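Local coordinates for possible adenyl cyclase-associated protein (PDB 2B0R) that probably binds and sequesters monomeric actin, as a cyclase-associated protein whose dimeric C-terminal domain is a beta-helix, at residues V38-P43 / V77-N82; L123-T126 / T131-L134; V153-S158 / L176-Q181. All coordinates share one frame; numbering follows the deposited sequence.

Contact 1: residues V38-P43 / V77-N82; sequences VTNGSP and VRCSQN
Thr-39 and Cys-79 mark the closest backbone approach, their CA atoms 5.5 Å apart, where the irregular chain of 38-43 passes the corner at Cys-79, beyond strand residues 77 and 78. Backbone angles of 54° and 56° (phi and psi) turn the chain sharply at Cys-79, and no hydrogen bond crosses between the two segments. Cys-79 carries most of the contact: its CA-CB bond is directed at the other segment, and a chi1 of -59°, with SG anti to the carbonyl carbon, directs the thiol to the carbonyl of Val-38, where SG rests 3.7 Å from O. The small, weakly polar thiol suits this buried corner, since it can lie against a peptide group without demanding a strong partner. Thr-39 adds its methyl, CG2, 4.2 Å from the O of Cys-79; the methyl gives the threonine an apolar face to set against the corner, and the side chain also lies on Val-58.

Such corners carry each coil of a right-handed parallel beta-helix, the fold of the CAP C-terminal domain, from one sheet to the next, and the N-terminal chain lies across this one. Cys-79 also has backbone bonding to Glu-97 in the next strand of the sheet. Just past the turn, Ser-80 OG donates to the O of Arg-78 at 2.9 Å from above the carbonyl plane, a short side-chain bridge spanning the corner; a weak bond also links OG to His-57 N. Gln-81 reaches the incoming chain with both ends of its amide, OE1 receiving Val-37 N and NE2 donating to Arg-35 O, while Asn-40 N bonds to Asn-56 OD1.

Contact 2: residues L123-T126 / T131-L134; sequences LQMT and TISL
Leu-123 and Ile-132 face each other across the interior from two strands that run in roughly opposite directions, with CA atoms 10.4 Å apart, too far for any backbone bonding between them. The spacing is that of two facing sheets, here those of a parallel beta-helix: 121-125 and 131-135 are consecutive strands along the chain, one in each sheet of the flattened coils, and their inward side chains fill the space between. Each strand finds its backbone partners in its own sheet, as Leu-123 does with Asn-141 and Tyr-143.

The meeting is tip to tip. Leu-123 sends CD2, and Ile-132 sends CD1, to within 3.9 Å of each other. The CG of Leu-123 is anti to the backbone N (chi1 167°), while Ile-132 has a CG1 anti to its carbonyl carbon and an extended outer bond (chi2 171°), which carries CD1 as far from its strand as the side chain allows. Leucine and isoleucine fit here because one branched hydrocarbon from each sheet meets the other in the middle, leaving no polar group to satisfy. Beta-branched Ile-132 is also at ease in an extended strand.

The apolar filling continues within and between coils: Leu-123 also touches Phe-104, Val-106 and Ile-113, and Ile-132 touches Ile-142 and Val-151. Met-125, two residues along the same strand as Leu-123, joins from the side. Its long flexible chain brings CE to 4.4 Å from Ile-132 CD1, a looser contact than that of the leucine, and Leu-123 CD2 and Met-125 CE thus converge on that one isoleucine methyl.

Contact 3: residues V153-S158 / L176-Q181; sequences VYSSKS and LAIPEQ
Val-153 and Ile-178 cross obliquely, the isoleucine approaching the valine from the chain just beyond residues 176 and 177. The terminal methyl CD1 of Ile-178 does the touching: it sits at the fork of the valine, 4.0 Å from CG1 of Val-153, a little nearer than to CG2, and 4.2 Å from the valine CB. A chi1 of -165° turns both valine methyls to it. Both residues are beta-branched and apolar, which suits side chains that face the buried interior. The other branch of Ile-178, CG2, turns along the strand to Ser-155, whose OG lies 4.1 Å away; one side chain thus spans two successive inward positions of strand 153-156. The small serine lies beside the isoleucine branch and Met-161, which touches both residues.

Further along, the contact passes from side chain against side chain to side chain against backbone. Glu-180 lays its CB 3.7 Å from the carbonyl O of Ser-158, while its carboxylate is engaged by another group, OE2 accepting from Glu-160 N. Ser-158 folds back on its own segment: OG donates to Ser-156 O at 2.7 Å, from 46° above the carbonyl plane, and is also bonded to Ser-137 N.

The segments close the last coil of the beta-helix at the dimer interface. Residues 153-155 pair in an antiparallel ladder with a strand of the second subunit, and Ser-195 of the second subunit packs on Pro-179. With no hydrogen bond between the two segments, their association is van der Waals in nature, while Ser-158 OG bonds within its own segment and to Ser-137, and Glu-180 OE2 to Glu-160.

How the contacts relate
From the N terminus the three contacts follow in series, none enclosing or crossing another. Contact 1 closes a long loop, 33 residues from the entering chain to the corner within strand 74-81, and so lays the N-terminal chain over an early coil. Contact 2 spans only four intervening residues and joins the two sheets across the middle of the beta-helix. Contact 3 closes a 17-residue excursion at the last coil, where the second subunit docks. Contacts 2 and 3 meet directly: strands 131-135 and 152-156 are neighbours, with probable hydrogen bonds from Leu-134 N to Tyr-154 O and Tyr-154 N to Ile-132 O. Contact 1 stands apart, its centre about 20 Å from that of contact 2.

Contact 1: residues V38-P43 / V77-N82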
ATOM      1  N   VAL A  38       1.930 -21.125  -1.344  1.00 72.84           N
ATOM      2  CA  VAL A  38       1.944 -22.223  -0.373  1.00 74.00           C
ATOM      3  C   VAL A  38       0.526 -22.830  -0.309  1.00 73.84           C
ATOM      4  O   VAL A  38      -0.380 -22.244   0.321  1.00 74.26           O
ATOM      5  CB  VAL A  38       2.431 -21.736   1.064  1.00 77.13           C
ATOM      6  CG1 VAL A  38       2.127 -22.774   2.160  1.00 76.97           C
ATOM      7  CG2 VAL A  38       3.939 -21.370   1.052  1.00 77.32           C
ATOM      8  N   THR A  39       0.340 -23.990  -0.956  1.00 71.80           N
ATOM      9  CA  THR A  39      -0.969 -24.685  -0.984  1.00 71.86           C
ATOM     10  C   THR A  39      -1.334 -25.261   0.365  1.00 73.00           C
ATOM     11  O   THR A  39      -0.560 -25.142   1.334  1.00 75.72           O
ATOM     12  CB  THR A  39      -0.982 -25.812  -1.994  1.00 75.42           C
ATOM     13  OG1 THR A  39       0.214 -26.589  -1.843  1.00 79.10           O
ATOM     14  CG2 THR A  39      -1.055 -25.247  -3.415  1.00 75.75           C
ATOM     15  N   ASN A  40      -2.500 -25.899   0.439  1.00 72.75           N
ATOM     16  CA  ASN A  40      -3.045 -26.339   1.737  1.00 74.34           C
ATOM     17  C   ASN A  40      -3.786 -27.681   1.746  1.00 74.02           C
ATOM     18  O   ASN A  40      -4.278 -28.118   2.801  1.00 74.33           O
ATOM     19  CB  ASN A  40      -3.967 -25.251   2.317  1.00 79.86           C
ATOM     20  CG  ASN A  40      -3.312 -24.465   3.436  1.00 82.95           C
ATOM     21  OD1 ASN A  40      -2.319 -23.748   3.226  1.00 83.38           O
ATOM     22  ND2 ASN A  40      -3.874 -24.584   4.640  1.00 83.78           N
ATOM     23  N   GLY A  41      -3.875 -28.329   0.585  1.00 71.79           N
ATOM     24  CA  GLY A  41      -4.547 -29.618   0.494  1.00 70.77           C
ATOM     25  C   GLY A  41      -4.893 -29.974  -0.933  1.00 71.66           C
ATOM     26  O   GLY A  41      -4.244 -29.486  -1.886  1.00 70.07           O
ATOM     27  N   SER A  42      -5.904 -30.838  -1.088  1.00 72.59           N
ATOM     28  CA  SER A  42      -6.387 -31.204  -2.419  1.00 74.30           C
ATOM     29  C   SER A  42      -7.072 -29.993  -3.077  1.00 74.22           C
ATOM     30  O   SER A  42      -7.786 -29.219  -2.393  1.00 71.62           O
ATOM     31  CB  SER A  42      -7.348 -32.411  -2.366  1.00 75.62           C
ATOM     32  N   PRO A  43      -6.785 -29.775  -4.381  1.00 73.62           N
ATOM     33  CA  PRO A  43      -7.725 -29.091  -5.265  1.00 73.07           C
ATOM     34  C   PRO A  43      -9.157 -29.397  -4.833  1.00 73.03           C
ATOM     35  O   PRO A  43      -9.578 -30.564  -4.849  1.00 75.37           O
ATOM     36  CB  PRO A  43      -7.412 -29.709  -6.627  1.00 73.08           C
ATOM     37  CG  PRO A  43      -5.880 -29.916  -6.570  1.00 73.93           C
ATOM     38  CD  PRO A  43      -5.520 -30.095  -5.078  1.00 72.74           C
ATOM     39  N   VAL A  77     -12.127 -18.002  -2.560  1.00 46.36           N
ATOM     40  CA  VAL A  77     -11.084 -18.603  -3.363  1.00 47.98           C
ATOM     41  C   VAL A  77      -9.726 -18.374  -2.718  1.00 51.63           C
ATOM     42  O   VAL A  77      -9.304 -17.205  -2.555  1.00 51.42           O
ATOM     43  CB  VAL A  77     -11.072 -18.075  -4.801  1.00 47.37           C
ATOM     44  CG1 VAL A  77      -9.991 -18.807  -5.611  1.00 46.25           C
ATOM     45  CG2 VAL A  77     -12.437 -18.236  -5.451  1.00 43.03           C
ATOM     46  N   ARG A  78      -9.048 -19.482  -2.358  1.00 53.52           N
ATOM     47  CA  ARG A  78      -7.745 -19.425  -1.649  1.00 54.60           C
ATOM     48  C   ARG A  78      -6.666 -20.262  -2.312  1.00 57.09           C
ATOM     49  O   ARG A  78      -6.949 -21.307  -2.945  1.00 58.58           O
ATOM     50  CB  ARG A  78      -7.877 -19.863  -0.184  1.00 54.45           C
ATOM     51  CG  ARG A  78      -8.972 -19.150   0.617  1.00 57.06           C
ATOM     52  CD  ARG A  78      -9.046 -19.638   2.071  1.00 57.24           C
ATOM     53  N   CYS A  79      -5.424 -19.791  -2.170  1.00 59.00           N
ATOM     54  CA  CYS A  79      -4.216 -20.544  -2.533  1.00 59.21           C
ATOM     55  C   CYS A  79      -4.174 -21.080  -3.939  1.00 58.02           C
ATOM     56  O   CYS A  79      -3.969 -22.255  -4.153  1.00 62.46           O
ATOM     57  CB  CYS A  79      -4.001 -21.682  -1.556  1.00 62.18           C
ATOM     58  SG  CYS A  79      -3.855 -21.047   0.048  1.00 72.34           S
ATOM     59  N   SER A  80      -4.329 -20.225  -4.911  1.00 55.45           N
ATOM     60  CA  SER A  80      -4.337 -20.723  -6.237  1.00 53.05           C
ATOM     61  C   SER A  80      -3.359 -19.958  -7.119  1.00 54.83           C
ATOM     62  O   SER A  80      -3.020 -18.788  -6.835  1.00 52.19           O
ATOM     63  CB  SER A  80      -5.767 -20.660  -6.756  1.00 57.44           C
ATOM     64  OG  SER A  80      -6.618 -21.370  -5.865  1.00 56.53           O
ATOM     65  N   GLN A  81      -2.917 -20.629  -8.194  1.00 55.97           N
ATOM     66  CA  GLN A  81      -1.906 -20.108  -9.103  1.00 55.19           C
ATOM     67  C   GLN A  81      -2.169 -20.551 -10.523  1.00 57.36           C
ATOM     68  O   GLN A  81      -2.667 -21.621 -10.745  1.00 60.03           O
ATOM     69  CB  GLN A  81      -0.540 -20.577  -8.657  1.00 57.38           C
ATOM     70  CG  GLN A  81       0.613 -19.979  -9.445  1.00 59.75           C
ATOM     71  CD  GLN A  81       1.718 -19.501  -8.548  1.00 60.50           C
ATOM     72  OE1 GLN A  81       2.131 -20.200  -7.610  1.00 63.91           O
ATOM     73  NE2 GLN A  81       2.203 -18.293  -8.814  1.00 61.16           N
ATOM     74  N   ASN A  82      -1.829 -19.703 -11.479  1.00 60.50           N
ATOM     75  CA  ASN A  82      -2.097 -19.941 -12.893  1.00 64.65           C
ATOM     76  C   ASN A  82      -3.331 -20.779 -13.211  1.00 65.46           C
ATOM     77  O   ASN A  82      -3.215 -21.877 -13.751  1.00 70.06           O
ATOM     78  CB  ASN A  82      -0.875 -20.562 -13.573  1.00 71.02           C
ATOM     79  CG  ASN A  82       0.424 -19.886 -13.185  1.00 75.70           C
ATOM     80  OD1 ASN A  82       0.443 -18.730 -12.722  1.00 78.04           O
ATOM     81  ND2 ASN A  82       1.530 -20.607 -13.367  1.00 77.37           N
TER

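Contact 2: residues L123-T126 / T131-L134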
ATOM      1  N   LEU A 123      -9.539  -9.826 -13.008  1.00 43.89           N
ATOM      2  CA  LEU A 123     -10.902 -10.121 -12.703  1.00 45.58           C
ATOM      3  C   LEU A 123     -11.826  -9.452 -13.717  1.00 47.83           C
ATOM      4  O   LEU A 123     -11.689  -8.248 -13.986  1.00 49.99           O
ATOM      5  CB  LEU A 123     -11.241  -9.672 -11.276  1.00 44.27           C
ATOM      6  CG  LEU A 123     -12.744  -9.648 -10.909  1.00 41.94           C
ATOM      7  CD1 LEU A 123     -13.161 -10.921 -10.219  1.00 44.51           C
ATOM      8  CD2 LEU A 123     -13.012  -8.521  -9.996  1.00 46.03           C
ATOM      9  N   GLN A 124     -12.758 -10.232 -14.265  1.00 45.17           N
ATOM     10  CA  GLN A 124     -13.755  -9.717 -15.172  1.00 48.33           C
ATOM     11  C   GLN A 124     -15.146 -10.102 -14.725  1.00 48.85           C
ATOM     12  O   GLN A 124     -15.368 -11.211 -14.266  1.00 50.04           O
ATOM     13  CB  GLN A 124     -13.511 -10.219 -16.596  1.00 48.27           C
ATOM     14  CG  GLN A 124     -14.636  -9.828 -17.593  1.00 50.91           C
ATOM     15  CD  GLN A 124     -14.226  -9.956 -19.065  1.00 51.70           C
ATOM     16  OE1 GLN A 124     -13.453 -10.831 -19.427  1.00 51.94           O
ATOM     17  NE2 GLN A 124     -14.749  -9.070 -19.908  1.00 51.66           N
ATOM     18  N   MET A 125     -16.077  -9.172 -14.880  1.00 50.14           N
ATOM     19  CA  MET A 125     -17.461  -9.382 -14.523  1.00 54.99           C
ATOM     20  C   MET A 125     -18.322  -9.256 -15.771  1.00 54.48           C
ATOM     21  O   MET A 125     -18.005  -8.485 -16.662  1.00 54.36           O
ATOM     22  CB  MET A 125     -17.884  -8.325 -13.493  1.00 53.80           C
ATOM     23  CG  MET A 125     -17.963  -6.930 -14.087  1.00 56.47           C
ATOM     24  SD  MET A 125     -18.230  -5.560 -12.948  1.00 57.11           S
ATOM     25  CE  MET A 125     -16.597  -5.401 -12.212  1.00 53.84           C
ATOM     26  N   THR A 126     -19.422  -9.996 -15.832  1.00 55.59           N
ATOM     27  CA  THR A 126     -20.387  -9.779 -16.924  1.00 55.79           C
ATOM     28  C   THR A 126     -21.584  -9.008 -16.439  1.00 57.23           C
ATOM     29  O   THR A 126     -22.351  -8.486 -17.256  1.00 56.40           O
ATOM     30  CB  THR A 126     -20.950 -11.069 -17.502  1.00 51.10           C
ATOM     31  OG1 THR A 126     -21.574 -11.808 -16.449  1.00 51.76           O
ATOM     32  CG2 THR A 126     -19.872 -11.897 -18.159  1.00 48.94           C
ATOM     33  N   THR A 131     -19.045  -3.068  -5.334  1.00 45.03           N
ATOM     34  CA  THR A 131     -17.874  -2.719  -4.545  1.00 41.11           C
ATOM     35  C   THR A 131     -16.773  -3.744  -4.752  1.00 39.62           C
ATOM     36  O   THR A 131     -17.026  -4.965  -4.689  1.00 40.93           O
ATOM     37  CB  THR A 131     -18.276  -2.762  -3.008  1.00 41.33           C
ATOM     38  OG1 THR A 131     -19.172  -1.698  -2.742  1.00 41.81           O
ATOM     39  CG2 THR A 131     -17.101  -2.645  -2.085  1.00 38.98           C
ATOM     40  N   ILE A 132     -15.553  -3.274  -4.954  1.00 37.55           N
ATOM     41  CA  ILE A 132     -14.373  -4.148  -4.879  1.00 39.55           C
ATOM     42  C   ILE A 132     -13.333  -3.589  -3.910  1.00 41.83           C
ATOM     43  O   ILE A 132     -13.071  -2.381  -3.865  1.00 37.70           O
ATOM     44  CB  ILE A 132     -13.660  -4.332  -6.243  1.00 37.85           C
ATOM     45  CG1 ILE A 132     -14.594  -4.949  -7.275  1.00 37.24           C
ATOM     46  CG2 ILE A 132     -12.346  -5.191  -6.079  1.00 36.56           C
ATOM     47  CD1 ILE A 132     -13.993  -4.936  -8.707  1.00 39.58           C
ATOM     48  N   SER A 133     -12.707  -4.483  -3.164  1.00 44.94           N
ATOM     49  CA  SER A 133     -11.697  -4.057  -2.230  1.00 45.50           C
ATOM     50  C   SER A 133     -10.388  -4.790  -2.460  1.00 45.00           C
ATOM     51  O   SER A 133     -10.349  -6.031  -2.553  1.00 46.68           O
ATOM     52  CB  SER A 133     -12.228  -4.178  -0.781  1.00 42.19           C
ATOM     53  OG  SER A 133     -11.304  -4.846   0.027  1.00 48.93           O
ATOM     54  N   LEU A 134      -9.321  -4.007  -2.583  1.00 45.40           N
ATOM     55  CA  LEU A 134      -7.980  -4.540  -2.823  1.00 48.65           C
ATOM     56  C   LEU A 134      -7.062  -4.159  -1.700  1.00 48.08           C
ATOM     57  O   LEU A 134      -6.871  -2.977  -1.416  1.00 51.78           O
ATOM     58  CB  LEU A 134      -7.386  -3.977  -4.113  1.00 47.12           C
ATOM     59  CG  LEU A 134      -8.160  -4.026  -5.415  1.00 48.63           C
ATOM     60  CD1 LEU A 134      -7.278  -3.478  -6.493  1.00 49.29           C
ATOM     61  CD2 LEU A 134      -8.587  -5.431  -5.757  1.00 48.78           C
TER

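Contact 3: residues V153-S158 / L176-Q181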
ATOM      1  N   VAL A 153     -13.927   0.965  -5.925  1.00 48.37           N
ATOM      2  CA  VAL A 153     -12.751   0.147  -5.596  1.00 48.10           C
ATOM      3  C   VAL A 153     -12.044   0.744  -4.386  1.00 46.98           C
ATOM      4  O   VAL A 153     -11.628   1.890  -4.409  1.00 49.67           O
ATOM      5  CB  VAL A 153     -11.755   0.001  -6.791  1.00 48.14           C
ATOM      6  CG1 VAL A 153     -10.790  -1.127  -6.531  1.00 48.18           C
ATOM      7  CG2 VAL A 153     -12.485  -0.247  -8.095  1.00 47.46           C
ATOM      8  N   TYR A 154     -11.970  -0.028  -3.316  1.00 46.64           N
ATOM      9  CA  TYR A 154     -11.237   0.363  -2.117  1.00 46.13           C
ATOM     10  C   TYR A 154      -9.855  -0.267  -2.191  1.00 46.46           C
ATOM     11  O   TYR A 154      -9.723  -1.446  -2.565  1.00 49.04           O
ATOM     12  CB  TYR A 154     -12.000  -0.054  -0.845  1.00 44.93           C
ATOM     13  CG  TYR A 154     -13.308   0.694  -0.671  1.00 45.18           C
ATOM     14  CD1 TYR A 154     -14.479   0.307  -1.378  1.00 48.26           C
ATOM     15  CD2 TYR A 154     -13.387   1.806   0.178  1.00 46.19           C
ATOM     16  CE1 TYR A 154     -15.706   1.015  -1.222  1.00 48.42           C
ATOM     17  CE2 TYR A 154     -14.586   2.537   0.326  1.00 47.83           C
ATOM     18  CZ  TYR A 154     -15.743   2.133  -0.368  1.00 48.83           C
ATOM     19  OH  TYR A 154     -16.906   2.865  -0.207  1.00 47.99           O
ATOM     20  N   SER A 155      -8.824   0.529  -1.895  1.00 44.26           N
ATOM     21  CA  SER A 155      -7.447   0.078  -2.038  1.00 43.75           C
ATOM     22  C   SER A 155      -6.574   0.526  -0.899  1.00 45.49           C
ATOM     23  O   SER A 155      -6.630   1.697  -0.471  1.00 48.66           O
ATOM     24  CB  SER A 155      -6.842   0.581  -3.350  1.00 42.74           C
ATOM     25  OG  SER A 155      -6.822   1.989  -3.380  1.00 45.80           O
ATOM     26  N   SER A 156      -5.751  -0.398  -0.420  1.00 43.42           N
ATOM     27  CA  SER A 156      -4.806  -0.106   0.643  1.00 50.08           C
ATOM     28  C   SER A 156      -3.648  -1.034   0.451  1.00 52.07           C
ATOM     29  O   SER A 156      -3.866  -2.228   0.129  1.00 50.59           O
ATOM     30  CB  SER A 156      -5.434  -0.341   2.028  1.00 49.95           C
ATOM     31  OG  SER A 156      -5.874  -1.673   2.110  1.00 51.54           O
ATOM     32  N   LYS A 157      -2.433  -0.489   0.642  1.00 50.99           N
ATOM     33  CA  LYS A 157      -1.168  -1.247   0.570  1.00 53.71           C
ATOM     34  C   LYS A 157      -1.082  -2.081  -0.677  1.00 51.70           C
ATOM     35  O   LYS A 157      -0.735  -3.255  -0.636  1.00 51.45           O
ATOM     36  CB  LYS A 157      -0.981  -2.125   1.831  1.00 56.40           C
ATOM     37  CG  LYS A 157      -0.681  -1.321   3.119  1.00 59.56           C
ATOM     38  CD  LYS A 157      -0.821  -2.163   4.388  1.00 61.74           C
ATOM     39  CE  LYS A 157       0.371  -3.150   4.575  1.00 64.61           C
ATOM     40  NZ  LYS A 157       1.531  -2.568   5.279  1.00 63.02           N
ATOM     41  N   SER A 158      -1.422  -1.486  -1.809  1.00 53.92           N
ATOM     42  CA  SER A 158      -1.530  -2.276  -3.023  1.00 51.45           C
ATOM     43  C   SER A 158      -0.995  -1.518  -4.191  1.00 50.04           C
ATOM     44  O   SER A 158      -1.107  -0.291  -4.230  1.00 54.48           O
ATOM     45  CB  SER A 158      -2.995  -2.651  -3.251  1.00 54.88           C
ATOM     46  OG  SER A 158      -3.462  -3.531  -2.225  1.00 57.66           O
ATOM     47  N   LEU A 176      -7.477   2.600 -17.070  1.00 58.42           N
ATOM     48  CA  LEU A 176      -7.255   3.712 -16.127  1.00 55.04           C
ATOM     49  C   LEU A 176      -6.613   3.223 -14.839  1.00 54.22           C
ATOM     50  O   LEU A 176      -7.144   2.333 -14.155  1.00 54.05           O
ATOM     51  CB  LEU A 176      -8.563   4.451 -15.831  1.00 53.52           C
ATOM     52  CG  LEU A 176      -9.217   5.196 -17.014  1.00 52.91           C
ATOM     53  CD1 LEU A 176     -10.619   5.665 -16.644  1.00 50.82           C
ATOM     54  CD2 LEU A 176      -8.340   6.347 -17.515  1.00 47.09           C
ATOM     55  N   ALA A 177      -5.460   3.810 -14.518  1.00 51.92           N
ATOM     56  CA  ALA A 177      -4.641   3.363 -13.387  1.00 50.44           C
ATOM     57  C   ALA A 177      -5.185   3.943 -12.081  1.00 49.19           C
ATOM     58  O   ALA A 177      -5.456   5.134 -12.014  1.00 50.46           O
ATOM     59  CB  ALA A 177      -3.162   3.749 -13.604  1.00 38.44           C
ATOM     60  N   ILE A 178      -5.365   3.094 -11.066  1.00 45.91           N
ATOM     61  CA  ILE A 178      -5.825   3.539  -9.743  1.00 46.53           C
ATOM     62  C   ILE A 178      -4.651   4.113  -8.938  1.00 46.05           C
ATOM     63  O   ILE A 178      -3.606   3.479  -8.854  1.00 47.54           O
ATOM     64  CB  ILE A 178      -6.479   2.385  -8.945  1.00 46.77           C
ATOM     65  CG1 ILE A 178      -7.899   2.082  -9.483  1.00 44.47           C
ATOM     66  CG2 ILE A 178      -6.490   2.696  -7.435  1.00 40.74           C
ATOM     67  CD1 ILE A 178      -8.401   0.636  -9.185  1.00 43.22           C
ATOM     68  N   PRO A 179      -4.812   5.320  -8.363  1.00 47.66           N
ATOM     69  CA  PRO A 179      -3.657   5.951  -7.669  1.00 47.06           C
ATOM     70  C   PRO A 179      -3.151   5.116  -6.492  1.00 50.12           C
ATOM     71  O   PRO A 179      -3.935   4.443  -5.817  1.00 52.87           O
ATOM     72  CB  PRO A 179      -4.200   7.312  -7.208  1.00 46.29           C
ATOM     73  CG  PRO A 179      -5.686   7.236  -7.364  1.00 45.15           C
ATOM     74  CD  PRO A 179      -6.022   6.170  -8.348  1.00 45.06           C
ATOM     75  N   GLU A 180      -1.838   5.110  -6.279  1.00 51.67           N
ATOM     76  CA  GLU A 180      -1.251   4.310  -5.210  1.00 52.95           C
ATOM     77  C   GLU A 180      -0.331   5.145  -4.335  1.00 56.48           C
ATOM     78  O   GLU A 180       0.488   4.590  -3.591  1.00 58.92           O
ATOM     79  CB  GLU A 180      -0.532   3.079  -5.749  1.00 52.32           C
ATOM     80  CG  GLU A 180       0.465   3.340  -6.851  1.00 54.25           C
ATOM     81  CD  GLU A 180       1.028   2.053  -7.406  1.00 56.28           C
ATOM     82  OE1 GLU A 180       2.191   1.755  -7.070  1.00 60.10           O
ATOM     83  OE2 GLU A 180       0.318   1.322  -8.145  1.00 54.98           O
ATOM     84  N   GLN A 181      -0.490   6.476  -4.417  1.00 56.54           N
ATOM     85  CA  GLN A 181       0.207   7.415  -3.539  1.00 55.18           C
ATOM     86  C   GLN A 181      -0.552   8.692  -3.250  1.00 53.24           C
ATOM     87  O   GLN A 181      -1.119   9.319  -4.138  1.00 52.28           O
ATOM     88  CB  GLN A 181       1.592   7.786  -4.077  1.00 57.75           C
ATOM     89  CG  GLN A 181       2.390   8.542  -3.034  1.00 58.87           C
ATOM     90  CD  GLN A 181       3.672   9.056  -3.546  1.00 58.42           C
ATOM     91  OE1 GLN A 181       3.702   9.809  -4.499  1.00 60.28           O
ATOM     92  NE2 GLN A 181       4.758   8.681  -2.892  1.00 60.25           N
TER